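Local coordinates for diaminopimelate decarboxylase (Phaeodactylum tricornutum, PDB 7JPJ), which probably decarboxylates diaminopimelate to lysine with the help of pyridoxal 5'-phosphate, working as a dimer, at residues S349-G354 / G360-P365; T317-P322 / L387-S392; A19-A24 / V292-D297; P28-S33 / L423-Q428. All blocks are in the same frame, centred on the assembly; numbering follows the deposited sequence.

How the contacts relate
Helix 14-24 opens contact 3 and strand 29-33 opens contact 4. The chain then builds the parallel strands 53-58 to 275-278 of the TIM-like barrel before strand 289-300 closes contact 3. Contact 2 starts at 317-322, which runs into helix 321-325. Within its loop, contact 1 opens on strand 347-353 and closes after a five-residue gap at 360-365, and contact 2 closes on strand 386-390. The C-terminal segment 423-428 closes contact 4 around both. Contacts 3 and 4 therefore cross, contact 3 precedes contacts 2 and 1 in series, and all four reach the mixed sheet that joins the two ends of the chain.

Contact 1: residues S349-G354 / G360-P365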
loop_
_atom_site.group_PDB
_atom_site.type_symbol
_atom_site.label_atom_id
_atom_site.label_comp_id
_atom_site.label_asym_id
_atom_site.label_seq_id
_atom_site.Cartn_x
_atom_site.Cartn_y
_atom_site.Cartn_z
ATOM N N SER A 349 -28.231 -6.487 0.699
ATOM C CA SER A 349 -27.040 -6.603 -0.134
ATOM C C SER A 349 -26.467 -5.220 -0.417
ATOM O O SER A 349 -27.174 -4.335 -0.906
ATOM C CB SER A 349 -27.363 -7.311 -1.448
ATOM O OG SER A 349 -27.577 -8.691 -1.245
ATOM N N VAL A 350 -25.181 -5.037 -0.114
ATOM C CA VAL A 350 -24.528 -3.740 -0.220
ATOM C C VAL A 350 -23.128 -3.920 -0.797
ATOM O O VAL A 350 -22.606 -5.032 -0.905
ATOM C CB VAL A 350 -24.441 -3.012 1.139
ATOM C CG1 VAL A 350 -25.832 -2.787 1.728
ATOM C CG2 VAL A 350 -23.553 -3.788 2.102
ATOM N N VAL A 351 -22.535 -2.792 -1.178
ATOM C CA VAL A 351 -21.122 -2.686 -1.517
ATOM C C VAL A 351 -20.468 -1.819 -0.452
ATOM O O VAL A 351 -21.041 -0.806 -0.034
ATOM C CB VAL A 351 -20.920 -2.085 -2.923
ATOM C CG1 VAL A 351 -19.456 -1.776 -3.175
ATOM C CG2 VAL A 351 -21.459 -3.022 -3.985
ATOM N N VAL A 352 -19.284 -2.222 0.001
ATOM C CA VAL A 352 -18.568 -1.527 1.066
ATOM C C VAL A 352 -17.390 -0.783 0.450
ATOM O O VAL A 352 -16.549 -1.389 -0.225
ATOM C CB VAL A 352 -18.099 -2.498 2.160
ATOM C CG1 VAL A 352 -17.476 -1.732 3.317
ATOM C CG2 VAL A 352 -19.266 -3.345 2.644
ATOM N N VAL A 353 -17.326 0.527 0.686
ATOM C CA VAL A 353 -16.259 1.362 0.151
ATOM C C VAL A 353 -15.517 2.027 1.303
ATOM O O VAL A 353 -16.030 2.169 2.417
ATOM C CB VAL A 353 -16.779 2.426 -0.838
ATOM C CG1 VAL A 353 -17.510 1.768 -2.001
ATOM C CG2 VAL A 353 -17.671 3.429 -0.124
ATOM N N GLY A 354 -14.280 2.448 1.010
ATOM C CA GLY A 354 -13.450 3.103 1.996
ATOM C C GLY A 354 -13.575 4.619 1.969
ATOM O O GLY A 354 -14.187 5.207 1.078
ATOM N N GLY A 360 -10.403 3.175 -6.429
ATOM C CA GLY A 360 -10.024 1.818 -6.089
ATOM C C GLY A 360 -10.206 1.427 -4.638
ATOM O O GLY A 360 -9.984 0.259 -4.303
ATOM N N ASP A 361 -10.609 2.358 -3.770
ATOM C CA ASP A 361 -10.755 2.069 -2.341
ATOM C C ASP A 361 -12.040 1.271 -2.104
ATOM O O ASP A 361 -13.016 1.740 -1.512
ATOM C CB ASP A 361 -10.736 3.353 -1.526
ATOM C CG ASP A 361 -10.547 3.092 -0.044
ATOM O OD1 ASP A 361 -10.309 1.921 0.328
ATOM O OD2 ASP A 361 -10.640 4.051 0.752
ATOM N N LEU A 362 -12.014 0.027 -2.564
ATOM C CA LEU A 362 -13.158 -0.868 -2.497
ATOM C C LEU A 362 -12.878 -1.963 -1.475
ATOM O O LEU A 362 -11.788 -2.547 -1.470
ATOM C CB LEU A 362 -13.445 -1.464 -3.876
ATOM C CG LEU A 362 -14.512 -2.543 -4.020
ATOM C CD1 LEU A 362 -15.829 -2.061 -3.446
ATOM C CD2 LEU A 362 -14.662 -2.909 -5.483
ATOM N N MET A 363 -13.854 -2.233 -0.609
ATOM C CA MET A 363 -13.699 -3.225 0.449
ATOM C C MET A 363 -14.400 -4.544 0.150
ATOM O O MET A 363 -14.161 -5.525 0.861
ATOM C CB MET A 363 -14.218 -2.666 1.778
ATOM C CG MET A 363 -13.360 -1.554 2.357
ATOM S SD MET A 363 -11.629 -2.031 2.522
ATOM C CE MET A 363 -11.350 -1.746 4.271
ATOM N N THR A 364 -15.257 -4.597 -0.869
ATOM C CA THR A 364 -15.947 -5.823 -1.272
ATOM C C THR A 364 -15.739 -6.043 -2.764
ATOM O O THR A 364 -16.651 -5.818 -3.570
ATOM C CB THR A 364 -17.439 -5.758 -0.942
ATOM O OG1 THR A 364 -17.982 -4.522 -1.422
ATOM C CG2 THR A 364 -17.660 -5.862 0.554
ATOM N N PRO A 365 -14.553 -6.486 -3.170
ATOM C CA PRO A 365 -14.293 -6.709 -4.593
ATOM C C PRO A 365 -14.681 -8.111 -5.044
ATOM O O PRO A 365 -14.907 -9.022 -4.243
ATOM C CB PRO A 365 -12.774 -6.509 -4.692
ATOM C CG PRO A 365 -12.270 -7.007 -3.379
ATOM C CD PRO A 365 -13.349 -6.716 -2.350
#
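The carboxylate of Asp361 has Gly354 over one of its faces, with OD2 3.2 Å from Gly354 CA, while Cys356 N and Met316 N bond to OD2 and OD1. The backbones form one antiparallel beta bridge, Val353 with Leu362 as a non-hydrogen-bonded pair, at the end of strand 347-353 in the C-terminal beta domain. Two bonds flank it: Met363 N to Val352 O (2.9 Å) and Gly354 N to Asp361 O (2.9 Å), each donor standing about 30° off its carbonyl plane. An inverse gamma turn centred on Asp361 brings the loop back, and the short excursion thus closed carries Cys357, the predicted proton donor. Thr364 adds a side-chain bond beyond the bridge: OG1, placed between its own N and carbonyl carbon (chi1 49°), takes the Val352 N-H almost straight (173°) and also bonds Ala374 O. A valine in its place would probably leave Val352 N and Ala374 O each short of a partner. Leu362 CD1 meets Val351 CG1 at 3.6 Å, the two side chains running nearly perpendicular. Past the OG1 bond, Thr364 CG2 rests 3.6 Å from Val352 CG2.

Contact 2: residues T317-P322 / L387-S392; sequences TDVLRP and LVMDGS
Met389 and Pro322 make the close part of this contact: the methionine methyl CE lies 3.9 Å from CG of the proline ring, and the two side chains pass in opposite senses. Met389 reaches out from strand 386-390 with its chain extended as far as SD and then bent at the last torsion (chi3 111°), which turns CE to the proline of helix 321-325. Ile331, His329 and Met363 also pack on Met389, whose thioether is thus enclosed in the interior of the beta domain.

The other half is looser, though it too is buried rather than open to solvent. Val319 points its side chain across from the loop, but CG1 comes no closer to Met389 CE than 4.5 Å, and CG2 stays 4.2 Å from Ser392 OG. That hydroxyl is engaged on its own side, 3.0 Å from Met389 O within the turn that leaves the strand, with His329 ND1 as a weak second partner. Gly391 shapes this turn with a positive phi, and its carbonyl bonds NE of Arg243. Arg243 and Arg321 both belong to the pocket that holds D-lysine, and Arg321 touches the ligand.

No hydrogen bond joins the two segments: Ser392 OG turns to Met389 O and Gly391 O to Arg243, and neither bonds across. The methionine methyl, the proline ring carbon and the valine methyls meet by van der Waals contact, without the directionality of a hydrogen bond.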
loop_
_atom_site.group_PDB
_atom_site.type_symbol
_atom_site.label_atom_id
_atom_site.label_comp_id
_atom_site.label_asym_id
_atom_site.label_seq_id
_atom_site.Cartn_x
_atom_site.Cartn_y
_atom_site.Cartn_z
ATOM N N THR A 317 -6.072 2.580 3.649
ATOM C CA THR A 317 -5.169 3.061 4.688
ATOM C C THR A 317 -4.990 2.047 5.812
ATOM O O THR A 317 -3.993 2.109 6.538
ATOM C CB THR A 317 -5.697 4.369 5.277
ATOM O OG1 THR A 317 -7.110 4.252 5.493
ATOM C CG2 THR A 317 -5.429 5.532 4.339
ATOM N N ASP A 318 -5.929 1.125 5.973
ATOM C CA ASP A 318 -5.902 0.169 7.072
ATOM C C ASP A 318 -5.901 -1.280 6.616
ATOM O O ASP A 318 -5.234 -2.113 7.236
ATOM C CB ASP A 318 -7.095 0.420 7.998
ATOM C CG ASP A 318 -7.332 1.895 8.238
ATOM O OD1 ASP A 318 -6.557 2.508 9.005
ATOM O OD2 ASP A 318 -8.275 2.449 7.636
ATOM N N VAL A 319 -6.632 -1.612 5.555
ATOM C CA VAL A 319 -6.624 -2.951 4.976
ATOM C C VAL A 319 -6.472 -2.792 3.468
ATOM O O VAL A 319 -7.410 -2.358 2.786
ATOM C CB VAL A 319 -7.889 -3.750 5.322
ATOM C CG1 VAL A 319 -7.826 -5.131 4.703
ATOM C CG2 VAL A 319 -8.055 -3.861 6.832
ATOM N N LEU A 320 -5.292 -3.137 2.948
ATOM C CA LEU A 320 -4.978 -2.972 1.537
ATOM C C LEU A 320 -5.212 -4.232 0.714
ATOM O O LEU A 320 -5.346 -4.136 -0.511
ATOM C CB LEU A 320 -3.518 -2.524 1.379
ATOM C CG LEU A 320 -2.945 -2.364 -0.031
ATOM C CD1 LEU A 320 -3.553 -1.162 -0.739
ATOM C CD2 LEU A 320 -1.431 -2.271 0.015
ATOM N N ARG A 321 -5.289 -5.398 1.356
ATOM C CA ARG A 321 -5.410 -6.652 0.616
ATOM C C ARG A 321 -6.596 -6.698 -0.346
ATOM O O ARG A 321 -6.455 -7.317 -1.415
ATOM C CB ARG A 321 -5.456 -7.823 1.605
ATOM C CG ARG A 321 -4.217 -7.918 2.488
ATOM C CD ARG A 321 -4.046 -9.294 3.125
ATOM N NE ARG A 321 -5.223 -10.145 2.959
ATOM C CZ ARG A 321 -5.243 -11.278 2.262
ATOM N NH1 ARG A 321 -4.145 -11.714 1.657
ATOM N NH2 ARG A 321 -6.364 -11.977 2.172
ATOM N N PRO A 322 -7.764 -6.104 -0.053
ATOM C CA PRO A 322 -8.810 -6.047 -1.090
ATOM C C PRO A 322 -8.383 -5.299 -2.341
ATOM O O PRO A 322 -8.653 -5.769 -3.453
ATOM C CB PRO A 322 -9.969 -5.341 -0.375
ATOM C CG PRO A 322 -9.776 -5.670 1.046
ATOM C CD PRO A 322 -8.290 -5.696 1.261
ATOM N N LEU A 387 -18.947 -2.031 11.408
ATOM C CA LEU A 387 -18.555 -3.035 10.428
ATOM C C LEU A 387 -17.241 -3.659 10.877
ATOM O O LEU A 387 -16.307 -2.941 11.246
ATOM C CB LEU A 387 -18.411 -2.427 9.030
ATOM C CG LEU A 387 -18.274 -3.431 7.879
ATOM C CD1 LEU A 387 -19.063 -2.972 6.663
ATOM C CD2 LEU A 387 -16.813 -3.662 7.510
ATOM N N VAL A 388 -17.174 -4.986 10.854
ATOM C CA VAL A 388 -16.009 -5.721 11.332
ATOM C C VAL A 388 -15.472 -6.566 10.187
ATOM O O VAL A 388 -16.168 -7.456 9.685
ATOM C CB VAL A 388 -16.345 -6.599 12.548
ATOM C CG1 VAL A 388 -15.163 -7.491 12.899
ATOM C CG2 VAL A 388 -16.735 -5.735 13.735
ATOM N N MET A 389 -14.237 -6.289 9.777
ATOM C CA MET A 389 -13.550 -7.074 8.758
ATOM C C MET A 389 -12.605 -8.037 9.467
ATOM O O MET A 389 -11.584 -7.618 10.022
ATOM C CB MET A 389 -12.788 -6.175 7.787
ATOM C CG MET A 389 -13.513 -5.919 6.476
ATOM S SD MET A 389 -12.575 -4.873 5.335
ATOM C CE MET A 389 -12.167 -6.049 4.046
ATOM N N ASP A 390 -12.950 -9.320 9.452
ATOM C CA ASP A 390 -12.161 -10.336 10.129
ATOM C C ASP A 390 -11.031 -10.828 9.226
ATOM O O ASP A 390 -10.949 -10.489 8.043
ATOM C CB ASP A 390 -13.051 -11.498 10.565
ATOM C CG ASP A 390 -13.809 -11.201 11.844
ATOM O OD1 ASP A 390 -13.190 -10.680 12.796
ATOM O OD2 ASP A 390 -15.024 -11.485 11.899
ATOM N N GLY A 391 -10.150 -11.640 9.807
ATOM C CA GLY A 391 -8.979 -12.112 9.085
ATOM C C GLY A 391 -8.021 -11.009 8.699
ATOM O O GLY A 391 -7.287 -11.147 7.714
ATOM N N SER A 392 -8.008 -9.911 9.454
ATOM C CA SER A 392 -7.216 -8.734 9.122
ATOM C C SER A 392 -6.031 -8.554 10.067
ATOM O O SER A 392 -5.577 -7.432 10.295
ATOM C CB SER A 392 -8.097 -7.487 9.128
ATOM O OG SER A 392 -9.166 -7.621 8.209
#

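Contact 3: residues A19-A24 / V292-D297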
loop_
_atom_site.group_PDB
_atom_site.type_symbol
_atom_site.label_atom_id
_atom_site.label_comp_id
_atom_site.label_asym_id
_atom_site.label_seq_id
_atom_site.Cartn_x
_atom_site.Cartn_y
_atom_site.Cartn_z
ATOM N N ALA A 19 -16.576 -2.241 23.580
ATOM C CA ALA A 19 -15.519 -2.160 24.583
ATOM C C ALA A 19 -14.180 -1.797 23.950
ATOM O O ALA A 19 -13.395 -1.038 24.532
ATOM C CB ALA A 19 -15.415 -3.482 25.346
ATOM N N CYS A 20 -13.904 -2.330 22.754
ATOM C CA CYS A 20 -12.674 -1.983 22.050
ATOM C C CYS A 20 -12.684 -0.529 21.599
ATOM O O CYS A 20 -11.676 0.176 21.733
ATOM C CB CYS A 20 -12.483 -2.901 20.845
ATOM S SG CYS A 20 -12.365 -4.644 21.240
ATOM N N ILE A 21 -13.812 -0.068 21.053
ATOM C CA ILE A 21 -13.902 1.301 20.552
ATOM C C ILE A 21 -13.655 2.302 21.674
ATOM O O ILE A 21 -12.954 3.304 21.488
ATOM C CB ILE A 21 -15.265 1.531 19.873
ATOM C CG1 ILE A 21 -15.456 0.536 18.727
ATOM C CG2 ILE A 21 -15.365 2.954 19.356
ATOM C CD1 ILE A 21 -16.773 0.676 18.015
ATOM N N ASP A 22 -14.224 2.047 22.854
ATOM C CA ASP A 22 -13.981 2.916 24.003
ATOM C C ASP A 22 -12.510 2.920 24.407
ATOM O O ASP A 22 -11.966 3.965 24.780
ATOM C CB ASP A 22 -14.864 2.489 25.173
ATOM C CG ASP A 22 -16.346 2.611 24.861
ATOM O OD1 ASP A 22 -16.709 2.687 23.666
ATOM O OD2 ASP A 22 -17.154 2.591 25.817
ATOM N N ALA A 23 -11.846 1.763 24.333
ATOM C CA ALA A 23 -10.443 1.691 24.727
ATOM C C ALA A 23 -9.538 2.409 23.735
ATOM O O ALA A 23 -8.460 2.882 24.113
ATOM C CB ALA A 23 -10.011 0.232 24.877
ATOM N N ALA A 24 -9.950 2.502 22.472
ATOM C CA ALA A 24 -9.149 3.133 21.433
ATOM C C ALA A 24 -9.584 4.560 21.124
ATOM O O ALA A 24 -8.960 5.213 20.282
ATOM C CB ALA A 24 -9.193 2.293 20.152
ATOM N N VAL A 292 -12.082 -2.875 12.941
ATOM C CA VAL A 292 -13.348 -2.436 13.517
ATOM C C VAL A 292 -13.567 -0.991 13.091
ATOM O O VAL A 292 -12.813 -0.097 13.495
ATOM C CB VAL A 292 -13.360 -2.571 15.045
ATOM C CG1 VAL A 292 -14.729 -2.226 15.598
ATOM C CG2 VAL A 292 -12.954 -3.974 15.454
ATOM N N SER A 293 -14.595 -0.759 12.279
ATOM C CA SER A 293 -14.910 0.567 11.768
ATOM C C SER A 293 -16.401 0.835 11.918
ATOM O O SER A 293 -17.186 -0.051 12.269
ATOM C CB SER A 293 -14.493 0.717 10.299
ATOM O OG SER A 293 -15.301 -0.090 9.459
ATOM N N LYS A 294 -16.789 2.076 11.640
ATOM C CA LYS A 294 -18.179 2.495 11.700
ATOM C C LYS A 294 -18.665 2.889 10.313
ATOM O O LYS A 294 -17.894 3.373 9.478
ATOM C CB LYS A 294 -18.373 3.663 12.678
ATOM C CG LYS A 294 -18.917 3.231 14.038
ATOM C CD LYS A 294 -18.965 4.382 15.041
ATOM C CE LYS A 294 -18.406 3.961 16.400
ATOM N NZ LYS A 294 -19.479 3.562 17.360
ATOM N N VAL A 295 -19.955 2.664 10.073
ATOM C CA VAL A 295 -20.612 3.091 8.841
ATOM C C VAL A 295 -20.941 4.573 9.003
ATOM O O VAL A 295 -21.896 4.938 9.691
ATOM C CB VAL A 295 -21.861 2.260 8.541
ATOM C CG1 VAL A 295 -22.414 2.613 7.169
ATOM C CG2 VAL A 295 -21.541 0.775 8.628
ATOM N N GLN A 296 -20.142 5.435 8.378
ATOM C CA GLN A 296 -20.324 6.875 8.505
ATOM C C GLN A 296 -21.235 7.465 7.438
ATOM O O GLN A 296 -21.635 8.628 7.566
ATOM C CB GLN A 296 -18.965 7.586 8.467
ATOM C CG GLN A 296 -18.091 7.200 7.287
ATOM C CD GLN A 296 -17.991 8.298 6.245
ATOM O OE1 GLN A 296 -18.608 9.356 6.375
ATOM N NE2 GLN A 296 -17.213 8.049 5.198
ATOM N N ASP A 297 -21.579 6.704 6.400
ATOM C CA ASP A 297 -22.468 7.199 5.357
ATOM C C ASP A 297 -23.015 6.022 4.560
ATOM O O ASP A 297 -22.395 4.959 4.491
ATOM C CB ASP A 297 -21.753 8.183 4.425
ATOM C CG ASP A 297 -22.713 9.124 3.721
ATOM O OD1 ASP A 297 -23.942 8.942 3.844
ATOM O OD2 ASP A 297 -22.235 10.052 3.042
#
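Ile21 in helix 14-24 lies over Val292 in strand 289-300 with their CA atoms 8.0 Å apart, too far for backbone bonding, so only side chains meet. This is helix-on-sheet packing: the N-terminal helix covers one face of the mixed sheet of the beta domain, in which strand 289-300 pairs with strands 29-33, 308-312 and 386-390. Val292 and Lys294 turn that face to the helix, whereas Ser293 between them points to the other face, as the alternation of a strand requires.

Ile21 carries the contact from the helix side. Its CG1 branch, anti to the carbonyl carbon (chi1 -58°) and continued straight to CD1, reaches down to the strand: CG1 is 4.2 Å from Val292 CG1, and CD1 goes on to the end of the Lys294 chain. The lysine is bent in its outer half, and its chain crosses the isoleucine at a slant. Leu29 and Ile386 pack on both Ile21 and Val292, adding apolar neighbours to the pair, and Cys20 and Ala24 rest on Leu29 in turn. The strand runs on to a classic beta bulge, Gln296 and Asp297 opposite Lys311. There it meets the dimer partner, Asp297 bonding Ser124 OG of the second subunit, and Gln296 bonding Gln104 O of that subunit.

Lys294 is only partly exposed, and its NZ is not in contact with Asp22, the acid of segment 19-24, at 6.9 Å from Asp22 OD1. Lys294 CE and NZ are each 4.0 Å from Ile21 CD1.

Contact 4: residues P28-S33 / L423-Q428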
loop_
_atom_site.group_PDB
_atom_site.type_symbol
_atom_site.label_atom_id
_atom_site.label_comp_id
_atom_site.label_asym_id
_atom_site.label_seq_id
_atom_site.Cartn_x
_atom_site.Cartn_y
_atom_site.Cartn_z
ATOM N N PRO A 28 -11.520 4.193 13.206
ATOM C CA PRO A 28 -11.280 2.748 13.108
ATOM C C PRO A 28 -10.204 2.247 14.065
ATOM O O PRO A 28 -9.501 3.057 14.668
ATOM C CB PRO A 28 -10.831 2.578 11.658
ATOM C CG PRO A 28 -10.132 3.849 11.352
ATOM C CD PRO A 28 -10.849 4.930 12.121
ATOM N N LEU A 29 -10.080 0.928 14.196
ATOM C CA LEU A 29 -9.065 0.341 15.060
ATOM C C LEU A 29 -8.836 -1.107 14.656
ATOM O O LEU A 29 -9.677 -1.731 14.005
ATOM C CB LEU A 29 -9.466 0.428 16.537
ATOM C CG LEU A 29 -10.770 -0.273 16.933
ATOM C CD1 LEU A 29 -10.507 -1.604 17.635
ATOM C CD2 LEU A 29 -11.615 0.641 17.806
ATOM N N TYR A 30 -7.675 -1.627 15.044
ATOM C CA TYR A 30 -7.356 -3.040 14.905
ATOM C C TYR A 30 -7.595 -3.728 16.242
ATOM O O TYR A 30 -7.150 -3.237 17.286
ATOM C CB TYR A 30 -5.904 -3.254 14.474
ATOM C CG TYR A 30 -5.506 -2.646 13.143
ATOM C CD1 TYR A 30 -5.777 -3.298 11.948
ATOM C CD2 TYR A 30 -4.822 -1.437 13.088
ATOM C CE1 TYR A 30 -5.399 -2.753 10.734
ATOM C CE2 TYR A 30 -4.441 -0.882 11.879
ATOM C CZ TYR A 30 -4.729 -1.544 10.706
ATOM O OH TYR A 30 -4.348 -0.998 9.504
ATOM N N ALA A 31 -8.290 -4.861 16.208
ATOM C CA ALA A 31 -8.557 -5.660 17.395
ATOM C C ALA A 31 -7.883 -7.015 17.245
ATOM O O ALA A 31 -8.082 -7.701 16.237
ATOM C CB ALA A 31 -10.060 -5.833 17.617
ATOM N N TYR A 32 -7.082 -7.390 18.239
ATOM C CA TYR A 32 -6.434 -8.693 18.291
ATOM C C TYR A 32 -6.928 -9.450 19.514
ATOM O O TYR A 32 -7.101 -8.865 20.588
ATOM C CB TYR A 32 -4.907 -8.563 18.333
ATOM C CG TYR A 32 -4.320 -7.776 17.180
ATOM C CD1 TYR A 32 -4.153 -6.399 17.271
ATOM C CD2 TYR A 32 -3.932 -8.408 16.002
ATOM C CE1 TYR A 32 -3.615 -5.671 16.222
ATOM C CE2 TYR A 32 -3.393 -7.690 14.946
ATOM C CZ TYR A 32 -3.236 -6.320 15.062
ATOM O OH TYR A 32 -2.703 -5.588 14.020
ATOM N N SER A 33 -7.150 -10.753 19.349
ATOM C CA SER A 33 -7.726 -11.603 20.384
ATOM C C SER A 33 -6.679 -12.590 20.884
ATOM O O SER A 33 -6.122 -13.362 20.096
ATOM C CB SER A 33 -8.951 -12.346 19.854
ATOM O OG SER A 33 -9.069 -13.626 20.446
ATOM N N LEU A 423 -5.397 -1.193 25.194
ATOM C CA LEU A 423 -4.758 -0.464 24.107
ATOM C C LEU A 423 -3.279 -0.830 24.044
ATOM O O LEU A 423 -2.576 -0.774 25.057
ATOM C CB LEU A 423 -4.935 1.042 24.307
ATOM C CG LEU A 423 -4.530 2.004 23.188
ATOM C CD1 LEU A 423 -5.320 1.734 21.920
ATOM C CD2 LEU A 423 -4.723 3.446 23.639
ATOM N N ILE A 424 -2.810 -1.221 22.860
ATOM C CA ILE A 424 -1.408 -1.561 22.649
ATOM C C ILE A 424 -0.723 -0.637 21.651
ATOM O O ILE A 424 0.485 -0.770 21.429
ATOM C CB ILE A 424 -1.239 -3.032 22.219
ATOM C CG1 ILE A 424 -2.068 -3.331 20.972
ATOM C CG2 ILE A 424 -1.635 -3.962 23.347
ATOM C CD1 ILE A 424 -1.991 -4.774 20.537
ATOM N N ARG A 425 -1.457 0.296 21.045
ATOM C CA ARG A 425 -0.865 1.319 20.186
ATOM C C ARG A 425 -1.867 2.457 20.087
ATOM O O ARG A 425 -2.941 2.278 19.508
ATOM C CB ARG A 425 -0.531 0.767 18.806
ATOM C CG ARG A 425 0.341 1.699 17.970
ATOM C CD ARG A 425 0.697 1.065 16.637
ATOM N NE ARG A 425 -0.389 1.165 15.665
ATOM C CZ ARG A 425 -0.371 0.585 14.470
ATOM N NH1 ARG A 425 0.673 -0.146 14.102
ATOM N NH2 ARG A 425 -1.401 0.726 13.646
ATOM N N LYS A 426 -1.522 3.612 20.645
ATOM C CA LYS A 426 -2.428 4.749 20.605
ATOM C C LYS A 426 -2.528 5.306 19.190
ATOM O O LYS A 426 -1.619 5.152 18.369
ATOM C CB LYS A 426 -1.968 5.839 21.577
ATOM C CG LYS A 426 -0.533 6.306 21.382
ATOM C CD LYS A 426 -0.168 7.392 22.391
ATOM C CE LYS A 426 1.306 7.775 22.305
ATOM N NZ LYS A 426 1.654 8.872 23.256
ATOM N N ARG A 427 -3.661 5.945 18.905
ATOM C CA ARG A 427 -3.875 6.533 17.593
ATOM C C ARG A 427 -2.814 7.585 17.303
ATOM O O ARG A 427 -2.393 8.330 18.193
ATOM C CB ARG A 427 -5.270 7.154 17.510
ATOM C CG ARG A 427 -5.631 7.712 16.139
ATOM C CD ARG A 427 -7.031 8.317 16.133
ATOM N NE ARG A 427 -8.000 7.463 16.816
ATOM C CZ ARG A 427 -8.641 6.451 16.240
ATOM N NH1 ARG A 427 -8.426 6.162 14.963
ATOM N NH2 ARG A 427 -9.501 5.728 16.941
ATOM N N GLN A 428 -2.375 7.631 16.051
ATOM C CA GLN A 428 -1.400 8.627 15.632
ATOM C C GLN A 428 -2.052 10.003 15.546
ATOM O O GLN A 428 -3.228 10.130 15.193
ATOM C CB GLN A 428 -0.807 8.226 14.282
ATOM C CG GLN A 428 0.418 9.000 13.855
ATOM C CD GLN A 428 0.903 8.564 12.490
ATOM O OE1 GLN A 428 0.110 8.154 11.646
ATOM N NE2 GLN A 428 2.209 8.637 12.270
#
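Arg427 reaches back to Pro28, and its NH1 bonds the proline carbonyl at a long 3.3 Å, approaching in the carbonyl plane. The arginine starts extended, CG anti to the backbone N, and bends at the third torsion, which swings the guanidinium to Pro28. Pro28 O lies at the guanidinium edge, near its plane, while NH2 makes weak bonds to Gly26 O and Ala24 O. A leucine here would probably leave Pro28 O without this donor and lose those weak bonds.

Arg425, also bent at its third torsion, brings NH2 to 3.9 Å from Tyr30 CE2, with the guanidinium nearly perpendicular to the ring (88°). The same nitrogen bonds Ala410 O, which helps hold the group beside the ring. Tyr30 sends its own OH to Asp318 O. Two residues along the strand, Tyr32 meets Ile424, whose CD1 lies 4.2 Å from Tyr32 CD1, and the tyrosine OH bonds Glu412 OE2. Both tyrosines hold CG anti to the carbonyl carbon (chi1 -60° and -56°), which turns both rings to one side of the strand. The second subunit packs on segment 423-428, its Val440 on Ile424 and its Glu437 on Arg425.

The segments run almost antiparallel, yet the CA atoms of Tyr30 and Arg425 are 9.4 Å apart, so no backbone-to-backbone bond joins them; side chains do, one reaching the carbonyl of Pro28. Strand 29-33 is bonded to strands 289-300 and 412-415. Ile424 and Arg425 face Glu412 as a classic beta bulge, at a corner where the chain leaves the mixed sheet of the beta domain.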